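Local coordinates for fiber protein (Duck adenovirus 1, PDB 6ITX), which mediates attachment of the virus to its host cell, its C-terminal head domain, the part here, probably binding the receptor, at residues I159-D172 with A257-Q271. Sequence-based numbering, arbitrary orientation.
Sequences IRFGLVLCPFSARD and ATTLNAIYMVFVITQ
The F161 ring leans over F267 on one face of the antiparallel pair of strands 160-165 and 262-271. F161 CG stands between its own backbone N and carbonyl carbon (chi1 61°), which turns one ring face onto F267 CB, 3.8 Å from the ring centroid, a CH-pi contact. The two ring planes are 9° apart but slid so far that they barely overlap; F161 CE2 comes 3.3 Å from F267 CD1. L163 CD1 reaches F267 CE1 at 3.5 Å, and L165 CD1 meets M265 SD beyond it. The opposite face of the sheet carries R160, with V268 CG1 over one guanidinium face and NE salt-bridged to E219, and Y264, whose ring passes beside G162 CA. Hydrogen-bonded pairs F161-F267, L163-M265 and L165-I263 each close with two backbone bonds. Within the type I turn from C166 to S169, the F168 ring sits between L260 CB and C166 SG on opposite faces, while N261 O approaches its edge, 3.2 Å from CE2. D172 OD1 takes a hydrogen bond from A257 N (3.3 Å), which comes from above the carboxylate plane. In the fiber-head sheet, strand 262-271 lies between 160-165 and 241-253, its F161/F267 face buried against strands 134-144 and 288-299.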
loop_
_atom_site.group_PDB
_atom_site.type_symbol
_atom_site.label_atom_id
_atom_site.label_comp_id
_atom_site.label_asym_id
_atom_site.label_seq_id
_atom_site.Cartn_x
_atom_site.Cartn_y
_atom_site.Cartn_z
ATOM N N ILE A 159 2.677 -19.251 12.106
ATOM C CA ILE A 159 2.721 -18.180 13.140
ATOM C C ILE A 159 1.704 -17.069 12.923
ATOM O O ILE A 159 1.924 -16.181 12.107
ATOM C CB ILE A 159 4.105 -17.489 13.258
ATOM C CG1 ILE A 159 5.226 -18.440 13.636
ATOM C CG2 ILE A 159 4.072 -16.393 14.325
ATOM C CD1 ILE A 159 6.590 -17.729 13.636
ATOM N N ARG A 160 0.613 -17.093 13.688
ATOM C CA ARG A 160 -0.533 -16.217 13.481
ATOM C C ARG A 160 -0.915 -15.574 14.794
ATOM O O ARG A 160 -0.949 -16.249 15.823
ATOM C CB ARG A 160 -1.719 -17.002 12.936
ATOM C CG ARG A 160 -1.308 -18.035 11.932
ATOM C CD ARG A 160 -2.461 -18.823 11.455
ATOM N NE ARG A 160 -2.909 -18.296 10.176
ATOM C CZ ARG A 160 -2.823 -18.956 9.027
ATOM N NH1 ARG A 160 -3.258 -18.372 7.912
ATOM N NH2 ARG A 160 -2.311 -20.192 8.992
ATOM N N PHE A 161 -1.195 -14.276 14.771
ATOM C CA PHE A 161 -1.588 -13.612 16.006
ATOM C C PHE A 161 -2.402 -12.360 15.695
ATOM O O PHE A 161 -2.249 -11.742 14.635
ATOM C CB PHE A 161 -0.367 -13.290 16.873
ATOM C CG PHE A 161 0.635 -12.354 16.236
ATOM C CD1 PHE A 161 1.692 -12.851 15.489
ATOM C CD2 PHE A 161 0.549 -10.977 16.437
ATOM C CE1 PHE A 161 2.638 -11.986 14.917
ATOM C CE2 PHE A 161 1.491 -10.096 15.878
ATOM C CZ PHE A 161 2.531 -10.598 15.118
ATOM N N GLY A 162 -3.285 -12.012 16.622
ATOM C CA GLY A 162 -4.181 -10.872 16.472
ATOM C C GLY A 162 -3.902 -9.827 17.539
ATOM O O GLY A 162 -3.632 -10.161 18.695
ATOM N N LEU A 163 -3.974 -8.566 17.142
ATOM C CA LEU A 163 -3.734 -7.439 18.028
ATOM C C LEU A 163 -4.856 -6.444 17.842
ATOM O O LEU A 163 -5.495 -6.392 16.793
ATOM C CB LEU A 163 -2.420 -6.725 17.716
ATOM C CG LEU A 163 -1.156 -7.558 17.818
ATOM C CD1 LEU A 163 -0.072 -6.855 17.050
ATOM C CD2 LEU A 163 -0.769 -7.732 19.288
ATOM N N VAL A 164 -5.081 -5.624 18.847
ATOM C CA VAL A 164 -6.009 -4.521 18.707
ATOM C C VAL A 164 -5.244 -3.244 18.968
ATOM O O VAL A 164 -4.404 -3.187 19.873
ATOM C CB VAL A 164 -7.223 -4.658 19.653
ATOM C CG1 VAL A 164 -8.199 -3.516 19.446
ATOM C CG2 VAL A 164 -7.919 -6.019 19.434
ATOM N N LEU A 165 -5.503 -2.241 18.138
ATOM C CA LEU A 165 -5.034 -0.882 18.356
ATOM C C LEU A 165 -6.209 -0.086 18.875
ATOM O O LEU A 165 -7.242 -0.016 18.209
ATOM C CB LEU A 165 -4.519 -0.240 17.068
ATOM C CG LEU A 165 -3.476 -0.982 16.251
ATOM C CD1 LEU A 165 -2.749 0.027 15.375
ATOM C CD2 LEU A 165 -2.507 -1.777 17.151
ATOM N N CYS A 166 -6.051 0.531 20.041
ATOM C CA CYS A 166 -7.093 1.367 20.632
ATOM C C CYS A 166 -6.530 2.758 20.877
ATOM O O CYS A 166 -6.163 3.101 22.010
ATOM C CB CYS A 166 -7.629 0.761 21.925
ATOM S SG CYS A 166 -9.159 1.552 22.436
ATOM N N PRO A 167 -6.454 3.590 19.842
ATOM C CA PRO A 167 -5.944 4.959 20.041
ATOM C C PRO A 167 -6.776 5.785 21.008
ATOM O O PRO A 167 -6.288 6.806 21.507
ATOM C CB PRO A 167 -5.961 5.558 18.622
ATOM C CG PRO A 167 -6.827 4.665 17.816
ATOM C CD PRO A 167 -6.811 3.306 18.444
ATOM N N PHE A 168 -8.012 5.374 21.292
ATOM C CA PHE A 168 -8.891 6.054 22.238
ATOM C C PHE A 168 -9.031 5.264 23.539
ATOM O O PHE A 168 -10.060 5.339 24.217
ATOM C CB PHE A 168 -10.261 6.300 21.604
ATOM C CG PHE A 168 -10.912 5.048 21.090
ATOM C CD1 PHE A 168 -11.713 4.274 21.922
ATOM C CD2 PHE A 168 -10.700 4.626 19.784
ATOM C CE1 PHE A 168 -12.300 3.118 21.462
ATOM C CE2 PHE A 168 -11.288 3.468 19.313
ATOM C CZ PHE A 168 -12.091 2.715 20.152
ATOM N N SER A 169 -8.003 4.490 23.895
ATOM C CA SER A 169 -8.045 3.693 25.115
ATOM C C SER A 169 -8.166 4.535 26.383
ATOM O O SER A 169 -8.487 3.977 27.439
ATOM C CB SER A 169 -6.797 2.821 25.222
ATOM O OG SER A 169 -5.624 3.610 25.383
ATOM N N ALA A 170 -7.904 5.847 26.326
ATOM C CA ALA A 170 -8.013 6.646 27.545
ATOM C C ALA A 170 -9.478 6.866 27.917
ATOM O O ALA A 170 -9.847 6.784 29.099
ATOM C CB ALA A 170 -7.278 7.977 27.379
ATOM N N ARG A 171 -10.329 7.108 26.911
ATOM C CA ARG A 171 -11.771 7.213 27.105
ATOM C C ARG A 171 -12.442 5.845 27.170
ATOM O O ARG A 171 -13.511 5.709 27.768
ATOM C CB ARG A 171 -12.376 8.047 25.964
ATOM C CG ARG A 171 -13.893 8.031 25.871
ATOM C CD ARG A 171 -14.410 9.315 25.225
ATOM N NE ARG A 171 -13.313 10.131 24.691
ATOM C CZ ARG A 171 -12.924 11.302 25.195
ATOM N NH1 ARG A 171 -11.908 11.971 24.647
ATOM N NH2 ARG A 171 -13.551 11.810 26.250
ATOM N N ASP A 172 -11.838 4.820 26.582
ATOM C CA ASP A 172 -12.478 3.511 26.438
ATOM C C ASP A 172 -11.510 2.386 26.815
ATOM O O ASP A 172 -11.209 1.497 26.006
ATOM C CB ASP A 172 -13.004 3.326 25.018
ATOM C CG ASP A 172 -14.079 2.287 24.944
ATOM O OD1 ASP A 172 -14.370 1.691 26.007
ATOM O OD2 ASP A 172 -14.630 2.065 23.840
ATOM N N ALA A 257 -17.592 1.233 26.388
ATOM C CA ALA A 257 -18.196 2.433 26.946
ATOM C C ALA A 257 -18.471 3.515 25.908
ATOM O O ALA A 257 -19.165 4.490 26.224
ATOM C CB ALA A 257 -17.300 3.015 28.054
ATOM N N THR A 258 -17.946 3.375 24.690
ATOM C CA THR A 258 -18.171 4.357 23.639
ATOM C C THR A 258 -18.433 3.653 22.307
ATOM O O THR A 258 -18.087 2.485 22.111
ATOM C CB THR A 258 -16.987 5.340 23.510
ATOM O OG1 THR A 258 -15.745 4.625 23.582
ATOM C CG2 THR A 258 -17.037 6.404 24.623
ATOM N N THR A 259 -19.068 4.402 21.398
ATOM C CA THR A 259 -19.502 3.992 20.060
ATOM C C THR A 259 -18.336 3.784 19.058
ATOM O O THR A 259 -18.597 3.532 17.873
ATOM C CB THR A 259 -20.485 5.053 19.520
ATOM O OG1 THR A 259 -20.679 4.889 18.106
ATOM C CG2 THR A 259 -19.960 6.465 19.801
ATOM N N LEU A 260 -17.079 3.861 19.505
ATOM C CA LEU A 260 -15.944 4.058 18.614
ATOM C C LEU A 260 -15.376 2.741 18.094
ATOM O O LEU A 260 -15.485 1.692 18.738
ATOM C CB LEU A 260 -14.837 4.815 19.338
ATOM C CG LEU A 260 -15.138 6.249 19.738
ATOM C CD1 LEU A 260 -13.828 6.966 20.032
ATOM C CD2 LEU A 260 -15.925 6.944 18.630
ATOM N N ASN A 261 -14.723 2.820 16.928
ATOM C CA ASN A 261 -14.144 1.665 16.245
ATOM C C ASN A 261 -12.651 1.586 16.544
ATOM O O ASN A 261 -11.912 2.546 16.293
ATOM C CB ASN A 261 -14.342 1.755 14.729
ATOM C CG ASN A 261 -15.789 1.632 14.305
ATOM O OD1 ASN A 261 -16.591 0.954 14.941
ATOM N ND2 ASN A 261 -16.120 2.274 13.200
ATOM N N ALA A 262 -12.201 0.440 17.047
ATOM C CA ALA A 262 -10.774 0.199 17.154
ATOM C C ALA A 262 -10.323 -0.492 15.872
ATOM O O ALA A 262 -11.125 -0.699 14.958
ATOM C CB ALA A 262 -10.457 -0.616 18.407
ATOM N N ILE A 263 -9.039 -0.855 15.785
ATOM C CA ILE A 263 -8.505 -1.548 14.613
ATOM C C ILE A 263 -7.967 -2.910 15.035
ATOM O O ILE A 263 -7.094 -2.991 15.910
ATOM C CB ILE A 263 -7.408 -0.739 13.910
ATOM C CG1 ILE A 263 -7.977 0.567 13.377
ATOM C CG2 ILE A 263 -6.838 -1.529 12.767
ATOM C CD1 ILE A 263 -7.616 1.738 14.262
ATOM N N TYR A 264 -8.490 -3.973 14.412
ATOM C CA TYR A 264 -7.978 -5.328 14.578
ATOM C C TYR A 264 -6.945 -5.622 13.500
ATOM O O TYR A 264 -7.097 -5.226 12.341
ATOM C CB TYR A 264 -9.110 -6.360 14.496
ATOM C CG TYR A 264 -8.683 -7.811 14.662
ATOM C CD1 TYR A 264 -8.176 -8.283 15.877
ATOM C CD2 TYR A 264 -8.811 -8.719 13.617
ATOM C CE1 TYR A 264 -7.796 -9.614 16.042
ATOM C CE2 TYR A 264 -8.441 -10.067 13.774
ATOM C CZ TYR A 264 -7.930 -10.510 14.989
ATOM O OH TYR A 264 -7.552 -11.843 15.150
ATOM N N MET A 265 -5.885 -6.311 13.887
ATOM C CA MET A 265 -4.794 -6.616 12.978
ATOM C C MET A 265 -4.369 -8.040 13.234
ATOM O O MET A 265 -3.916 -8.353 14.336
ATOM C CB MET A 265 -3.630 -5.667 13.197
ATOM C CG MET A 265 -4.060 -4.237 13.022
ATOM S SD MET A 265 -2.661 -3.175 12.836
ATOM C CE MET A 265 -3.226 -2.167 11.513
ATOM N N VAL A 266 -4.539 -8.910 12.247
ATOM C CA VAL A 266 -4.061 -10.279 12.361
ATOM C C VAL A 266 -2.864 -10.436 11.436
ATOM O O VAL A 266 -2.898 -9.992 10.280
ATOM C CB VAL A 266 -5.171 -11.307 12.072
ATOM C CG1 VAL A 266 -5.887 -10.996 10.785
ATOM C CG2 VAL A 266 -4.586 -12.709 12.066
ATOM N N PHE A 267 -1.787 -11.002 11.974
ATOM C CA PHE A 267 -0.531 -11.219 11.265
ATOM C C PHE A 267 -0.395 -12.700 10.970
ATOM O O PHE A 267 -0.592 -13.528 11.868
ATOM C CB PHE A 267 0.668 -10.779 12.106
ATOM C CG PHE A 267 0.714 -9.317 12.393
ATOM C CD1 PHE A 267 -0.154 -8.749 13.295
ATOM C CD2 PHE A 267 1.642 -8.512 11.765
ATOM C CE1 PHE A 267 -0.101 -7.405 13.555
ATOM C CE2 PHE A 267 1.695 -7.161 12.012
ATOM C CZ PHE A 267 0.829 -6.603 12.910
ATOM N N VAL A 268 -0.053 -13.038 9.731
ATOM C CA VAL A 268 0.294 -14.408 9.360
ATOM C C VAL A 268 1.696 -14.376 8.768
ATOM O O VAL A 268 1.964 -13.611 7.831
ATOM C CB VAL A 268 -0.709 -15.017 8.370
ATOM C CG1 VAL A 268 -0.319 -16.437 8.010
ATOM C CG2 VAL A 268 -2.086 -14.994 8.963
ATOM N N ILE A 269 2.585 -15.191 9.321
ATOM C CA ILE A 269 4.005 -15.180 8.996
ATOM C C ILE A 269 4.390 -16.621 8.700
ATOM O O ILE A 269 4.002 -17.525 9.452
ATOM C CB ILE A 269 4.835 -14.602 10.165
ATOM C CG1 ILE A 269 4.652 -13.080 10.275
ATOM C CG2 ILE A 269 6.303 -14.971 10.048
ATOM C CD1 ILE A 269 5.257 -12.475 11.570
ATOM N N THR A 270 5.118 -16.846 7.607
ATOM C CA THR A 270 5.411 -18.207 7.168
ATOM C C THR A 270 6.913 -18.492 7.121
ATOM O O THR A 270 7.746 -17.591 7.010
ATOM C CB THR A 270 4.806 -18.489 5.791
ATOM O OG1 THR A 270 5.287 -17.517 4.846
ATOM C CG2 THR A 270 3.291 -18.460 5.866
ATOM N N GLN A 271 7.243 -19.775 7.201
ATOM C CA GLN A 271 8.613 -20.259 7.214
ATOM C C GLN A 271 8.742 -21.418 6.229
ATOM O O GLN A 271 7.784 -22.164 5.987
ATOM C CB GLN A 271 9.041 -20.762 8.609
ATOM C CG GLN A 271 8.885 -19.820 9.782
ATOM C CD GLN A 271 9.066 -20.553 11.128
ATOM O OE1 GLN A 271 8.104 -21.046 11.713
ATOM N NE2 GLN A 271 10.304 -20.650 11.598
#